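Local coordinates for maltose/maltodextrin-binding protein (Thermus thermophilus, PDB 2GH9) that binds maltotriose, and probably serves as the periplasmic sugar-capturing component of a maltodextrin uptake system, at residues Phe166-Val171 / Leu185-Glu190; Phe247-Phe252 / Ala323-Val328. All coordinates share one frame; numbering follows the deposited sequence.

Contact 1: residues Phe166-Val171 / Leu185-Glu190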
loop_
_atom_site.group_PDB
_atom_site.type_symbol
_atom_site.label_atom_id
_atom_site.label_comp_id
_atom_site.label_asym_id
_atom_site.label_seq_id
_atom_site.Cartn_x
_atom_site.Cartn_y
_atom_site.Cartn_z
ATOM N N PHE A 166 5.745 15.240 10.397
ATOM C CA PHE A 166 6.789 15.722 11.308
ATOM C C PHE A 166 8.125 16.062 10.635
ATOM O O PHE A 166 9.013 16.612 11.287
ATOM C CB PHE A 166 7.005 14.738 12.461
ATOM C CG PHE A 166 5.918 14.773 13.494
ATOM C CD1 PHE A 166 5.807 15.860 14.369
ATOM C CD2 PHE A 166 5.023 13.734 13.614
ATOM C CE1 PHE A 166 4.820 15.904 15.320
ATOM C CE2 PHE A 166 4.041 13.767 14.578
ATOM C CZ PHE A 166 3.937 14.875 15.432
ATOM N N GLY A 167 8.271 15.761 9.343
ATOM C CA GLY A 167 9.329 16.380 8.526
ATOM C C GLY A 167 10.090 15.508 7.549
ATOM O O GLY A 167 11.046 15.980 6.948
ATOM N N ALA A 168 9.710 14.237 7.413
ATOM C CA ALA A 168 10.355 13.319 6.456
ATOM C C ALA A 168 9.686 13.441 5.091
ATOM O O ALA A 168 8.526 13.098 4.958
ATOM C CB ALA A 168 10.271 11.854 6.963
ATOM N N GLU A 169 10.401 13.953 4.091
ATOM C CA GLU A 169 9.866 14.034 2.712
ATOM C C GLU A 169 9.543 12.629 2.182
ATOM O O GLU A 169 8.485 12.374 1.625
ATOM C CB GLU A 169 10.887 14.725 1.800
ATOM C CG GLU A 169 10.532 14.787 0.318
ATOM C CD GLU A 169 9.138 15.361 0.033
ATOM O OE1 GLU A 169 8.682 16.291 0.740
ATOM O OE2 GLU A 169 8.497 14.875 -0.926
ATOM N N ASN A 170 10.480 11.725 2.387
ATOM C CA ASN A 170 10.301 10.335 2.068
ATOM C C ASN A 170 11.219 9.564 3.002
ATOM O O ASN A 170 11.611 10.107 4.051
ATOM C CB ASN A 170 10.588 10.089 0.574
ATOM C CG ASN A 170 9.871 8.846 0.028
ATOM O OD1 ASN A 170 9.856 7.803 0.681
ATOM N ND2 ASN A 170 9.279 8.959 -1.159
ATOM N N VAL A 171 11.521 8.302 2.662
ATOM C CA VAL A 171 12.366 7.464 3.479
ATOM C C VAL A 171 13.816 7.939 3.402
ATOM O O VAL A 171 14.505 8.009 4.414
ATOM C CB VAL A 171 12.278 5.973 3.048
ATOM C CG1 VAL A 171 13.302 5.127 3.812
ATOM C CG2 VAL A 171 10.874 5.431 3.293
ATOM N N LEU A 185 18.929 8.473 5.615
ATOM C CA LEU A 185 17.546 8.323 6.066
ATOM C C LEU A 185 16.972 9.688 6.414
ATOM O O LEU A 185 17.717 10.595 6.793
ATOM C CB LEU A 185 17.437 7.445 7.309
ATOM C CG LEU A 185 17.506 5.924 7.222
ATOM C CD1 LEU A 185 17.336 5.367 8.627
ATOM C CD2 LEU A 185 16.459 5.342 6.289
ATOM N N LEU A 186 15.650 9.817 6.275
ATOM C CA LEU A 186 14.919 11.005 6.713
ATOM C C LEU A 186 13.912 10.700 7.826
ATOM O O LEU A 186 13.265 11.614 8.338
ATOM C CB LEU A 186 14.207 11.665 5.525
ATOM C CG LEU A 186 15.147 12.348 4.537
ATOM C CD1 LEU A 186 14.390 12.884 3.349
ATOM C CD2 LEU A 186 15.941 13.456 5.245
ATOM N N ILE A 187 13.823 9.431 8.225
ATOM C CA ILE A 187 12.829 8.991 9.206
ATOM C C ILE A 187 13.406 8.774 10.612
ATOM O O ILE A 187 12.708 8.318 11.505
ATOM C CB ILE A 187 12.064 7.729 8.709
ATOM C CG1 ILE A 187 13.022 6.574 8.407
ATOM C CG2 ILE A 187 11.220 8.096 7.460
ATOM C CD1 ILE A 187 12.359 5.169 8.497
ATOM N N GLY A 188 14.690 9.098 10.792
ATOM C CA GLY A 188 15.332 9.065 12.101
ATOM C C GLY A 188 15.454 10.469 12.667
ATOM O O GLY A 188 14.792 11.412 12.195
ATOM N N GLY A 189 16.295 10.605 13.698
ATOM C CA GLY A 189 16.546 11.901 14.331
ATOM C C GLY A 189 15.304 12.494 14.954
ATOM O O GLY A 189 14.488 11.768 15.509
ATOM N N GLU A 190 15.156 13.815 14.846
ATOM C CA GLU A 190 14.041 14.525 15.478
ATOM C C GLU A 190 12.692 14.143 14.886
ATOM O O GLU A 190 11.716 14.038 15.625
ATOM C CB GLU A 190 14.205 16.046 15.373
ATOM C CG GLU A 190 15.189 16.628 16.377
ATOM C CD GLU A 190 14.865 16.220 17.804
ATOM O OE1 GLU A 190 13.661 16.269 18.179
ATOM O OE2 GLU A 190 15.809 15.834 18.540
#

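Contact 2: residues Phe247-Phe252 / Ala323-Val328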
loop_
_atom_site.group_PDB
_atom_site.type_symbol
_atom_site.label_atom_id
_atom_site.label_comp_id
_atom_site.label_asym_id
_atom_site.label_seq_id
_atom_site.Cartn_x
_atom_site.Cartn_y
_atom_site.Cartn_z
ATOM N N PHE A 247 -19.263 4.391 3.477
ATOM C CA PHE A 247 -18.017 5.030 3.920
ATOM C C PHE A 247 -17.758 6.305 3.144
ATOM O O PHE A 247 -18.223 6.476 2.004
ATOM C CB PHE A 247 -16.808 4.076 3.790
ATOM C CG PHE A 247 -16.680 3.466 2.432
ATOM C CD1 PHE A 247 -17.208 2.205 2.172
ATOM C CD2 PHE A 247 -16.069 4.169 1.395
ATOM C CE1 PHE A 247 -17.126 1.645 0.891
ATOM C CE2 PHE A 247 -15.974 3.618 0.110
ATOM C CZ PHE A 247 -16.498 2.357 -0.141
ATOM N N GLY A 248 -17.010 7.202 3.777
ATOM C CA GLY A 248 -16.388 8.316 3.089
ATOM C C GLY A 248 -14.866 8.199 3.170
ATOM O O GLY A 248 -14.335 7.525 4.032
ATOM N N ILE A 249 -14.194 8.857 2.238
ATOM C CA ILE A 249 -12.742 8.921 2.166
ATOM C C ILE A 249 -12.321 10.370 2.373
ATOM O O ILE A 249 -12.814 11.285 1.677
ATOM C CB ILE A 249 -12.256 8.435 0.781
ATOM C CG1 ILE A 249 -12.622 6.955 0.605
ATOM C CG2 ILE A 249 -10.720 8.668 0.603
ATOM C CD1 ILE A 249 -12.725 6.490 -0.826
ATOM N N ALA A 250 -11.392 10.569 3.314
ATOM C CA ALA A 250 -10.865 11.889 3.636
ATOM C C ALA A 250 -9.372 11.771 3.987
ATOM O O ALA A 250 -8.902 10.690 4.357
ATOM C CB ALA A 250 -11.641 12.491 4.800
ATOM N N PRO A 251 -8.619 12.885 3.857
ATOM C CA PRO A 251 -7.257 12.892 4.378
ATOM C C PRO A 251 -7.284 12.704 5.890
ATOM O O PRO A 251 -8.245 13.070 6.537
ATOM C CB PRO A 251 -6.696 14.273 4.000
ATOM C CG PRO A 251 -7.828 15.064 3.411
ATOM C CD PRO A 251 -9.023 14.167 3.249
ATOM N N PHE A 252 -6.232 12.110 6.433
ATOM C CA PHE A 252 -6.107 12.006 7.861
ATOM C C PHE A 252 -5.692 13.379 8.373
ATOM O O PHE A 252 -4.956 14.057 7.705
ATOM C CB PHE A 252 -5.095 10.944 8.258
ATOM C CG PHE A 252 -5.212 10.537 9.698
ATOM C CD1 PHE A 252 -6.166 9.593 10.092
ATOM C CD2 PHE A 252 -4.458 11.154 10.657
ATOM C CE1 PHE A 252 -6.307 9.247 11.414
ATOM C CE2 PHE A 252 -4.591 10.802 11.989
ATOM C CZ PHE A 252 -5.518 9.861 12.367
ATOM N N ALA A 323 -12.914 10.021 -6.710
ATOM C CA ALA A 323 -12.924 11.435 -6.268
ATOM C C ALA A 323 -12.300 11.603 -4.875
ATOM O O ALA A 323 -11.520 12.540 -4.645
ATOM C CB ALA A 323 -14.351 11.995 -6.268
ATOM N N GLY A 324 -12.627 10.691 -3.959
ATOM C CA GLY A 324 -12.056 10.709 -2.615
ATOM C C GLY A 324 -10.537 10.566 -2.619
ATOM O O GLY A 324 -9.815 11.372 -2.028
ATOM N N PHE A 325 -10.033 9.550 -3.292
ATOM C CA PHE A 325 -8.579 9.368 -3.347
ATOM C C PHE A 325 -7.810 10.383 -4.198
ATOM O O PHE A 325 -6.605 10.602 -3.954
ATOM C CB PHE A 325 -8.220 7.925 -3.712
ATOM C CG PHE A 325 -8.371 6.977 -2.566
ATOM C CD1 PHE A 325 -7.382 6.892 -1.588
ATOM C CD2 PHE A 325 -9.502 6.209 -2.430
ATOM C CE1 PHE A 325 -7.527 6.048 -0.516
ATOM C CE2 PHE A 325 -9.648 5.354 -1.354
ATOM C CZ PHE A 325 -8.652 5.290 -0.391
ATOM N N SER A 326 -8.487 11.042 -5.139
ATOM C CA SER A 326 -7.881 12.138 -5.911
ATOM C C SER A 326 -7.534 13.352 -5.045
ATOM O O SER A 326 -6.704 14.182 -5.414
ATOM C CB SER A 326 -8.796 12.576 -7.082
ATOM O OG SER A 326 -9.709 13.617 -6.710
ATOM N N LYS A 327 -8.166 13.461 -3.885
ATOM C CA LYS A 327 -7.889 14.539 -2.974
ATOM C C LYS A 327 -6.823 14.131 -1.954
ATOM O O LYS A 327 -6.295 14.976 -1.243
ATOM C CB LYS A 327 -9.193 14.982 -2.298
ATOM C CG LYS A 327 -10.187 15.697 -3.280
ATOM C CD LYS A 327 -9.669 17.105 -3.649
ATOM C CE LYS A 327 -10.233 17.667 -5.004
ATOM N NZ LYS A 327 -9.552 17.132 -6.230
ATOM N N VAL A 328 -6.514 12.836 -1.897
ATOM C CA VAL A 328 -5.521 12.301 -0.971
ATOM C C VAL A 328 -4.181 12.096 -1.671
ATOM O O VAL A 328 -3.138 12.447 -1.118
ATOM C CB VAL A 328 -6.012 10.973 -0.304
ATOM C CG1 VAL A 328 -4.892 10.336 0.524
ATOM C CG2 VAL A 328 -7.247 11.208 0.538
HETATM O O HOH W 1 -11.151 12.925 -0.026
#

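Contact 1: residues Phe166-Val171 / Leu185-Glu190
The Ala168 methyl lies over the backbone of Leu186 and against a branch of Ile187. Ala168 CB is 3.3 Å from Leu186 O and 3.9 Å from Ile187 CG2. Leu186 sends its own side chain across to the 169-170 backbone. Leu186 CB sits 3.4 Å from Asn170 O. Leu186 CG is anti to the carbonyl carbon (chi1 -71°), and Leu186 CD1 comes within 4.2 Å of Glu169 CB. Asn170 O is thus covered by Leu186 CB and Ile187 CG2. It is buried here and has no hydrogen-bond partner in the model.

The polar link is made one residue further on. Leu186 N donates to Val171 O at 2.8 Å, with the donor tilted 35° from the carbonyl plane. The side chains of Val171 and Leu185 lie side by side and point the same way, with Val171 CG1 4.0 Å from Leu185 CD2. The amide of Asn170 turns back on its own chain. Asn170 OD1 takes the N-H of Val171 N at 2.6 Å on an in-plane lone pair, while Asn170 ND2 is bonded to Pro334 O. This fixes both ends of the amide.

Trp348 of helix 341-357 packs on both Val171 and Ile187, and Leu185 meets helix 363-378. Gly167, at positive phi, ends helix 156-166 in a Schellman motif. The two segments flank the antiparallel pair 172-175 and 179-181. They bring its ends together between helices 156-166 and 189-204, a beta-hairpin inserted between two helices in one lobe of the periplasmic binding protein fold.

Contact 2: residues Phe247-Phe252 / Ala323-Val328
Gly324 sets its bare backbone against Ile249, and Ile249 CG2 is 3.7 Å from Gly324 C. Having no side chain, Gly324 lets the helix come close to the strand. No direct hydrogen bond joins the two segments. Instead, one water donates to both Gly324 O and Ile249 O, at 2.9 Å each.

Phe325 follows and reaches back to the same isoleucine. The two side chains cross at about a right angle. Ile249 CG2 stands over the centre of one face of the Phe325 ring, 4.0 Å from the centroid and 8° off the normal, in a CH-pi contact. The other branch reaches the ring atoms on one side, and Ile249 CD1 is only 3.3 Å from Phe325 CE2, a tight fit. With CG1 beside the backbone N (chi1 -64°), Ile249 can meet the ring with both branches.

This is a helix packed on the outermost strand of a sheet. Strand 247-250 pairs with strand 116-120 in the four-stranded sheet of one lobe of the periplasmic binding protein fold. Ala116 of that neighbouring strand also touches Phe325 and Ile249.

Ser326 OG bonds Ala323 O within its own segment. Val328 N is bonded to Phe325 O at 3.0 Å. Val328 points its CB at the strand's end. Val328 CG2 lies 4.0 Å from Pro251 N and also meets Ile249 CG2, while Leu331 packs on Pro251.

Overall arrangement
Contact 1 comes first in sequence, and both of its segments precede those of contact 2. Their centres are about 24 Å apart and their nearest atoms about 9 Å, so they do not touch. Contact 1 joins loops around a two-stranded hairpin and is backed by helices 341-357 and 363-378. Contact 2 sets helix 320-326 against the edge strand 247-250 of the four-stranded sheet. Helix 156-166 links them: it runs into contact 1 at Phe166, and its Phe162 meets Phe252 of contact 2. The side chain of Val171 in contact 1 is about 10 Å from a bound glucose unit. The side chain of Phe325 in contact 2 is about 11 Å from a bound glucose unit. Neither touches the sugar, and both contacts belong to the same lobe.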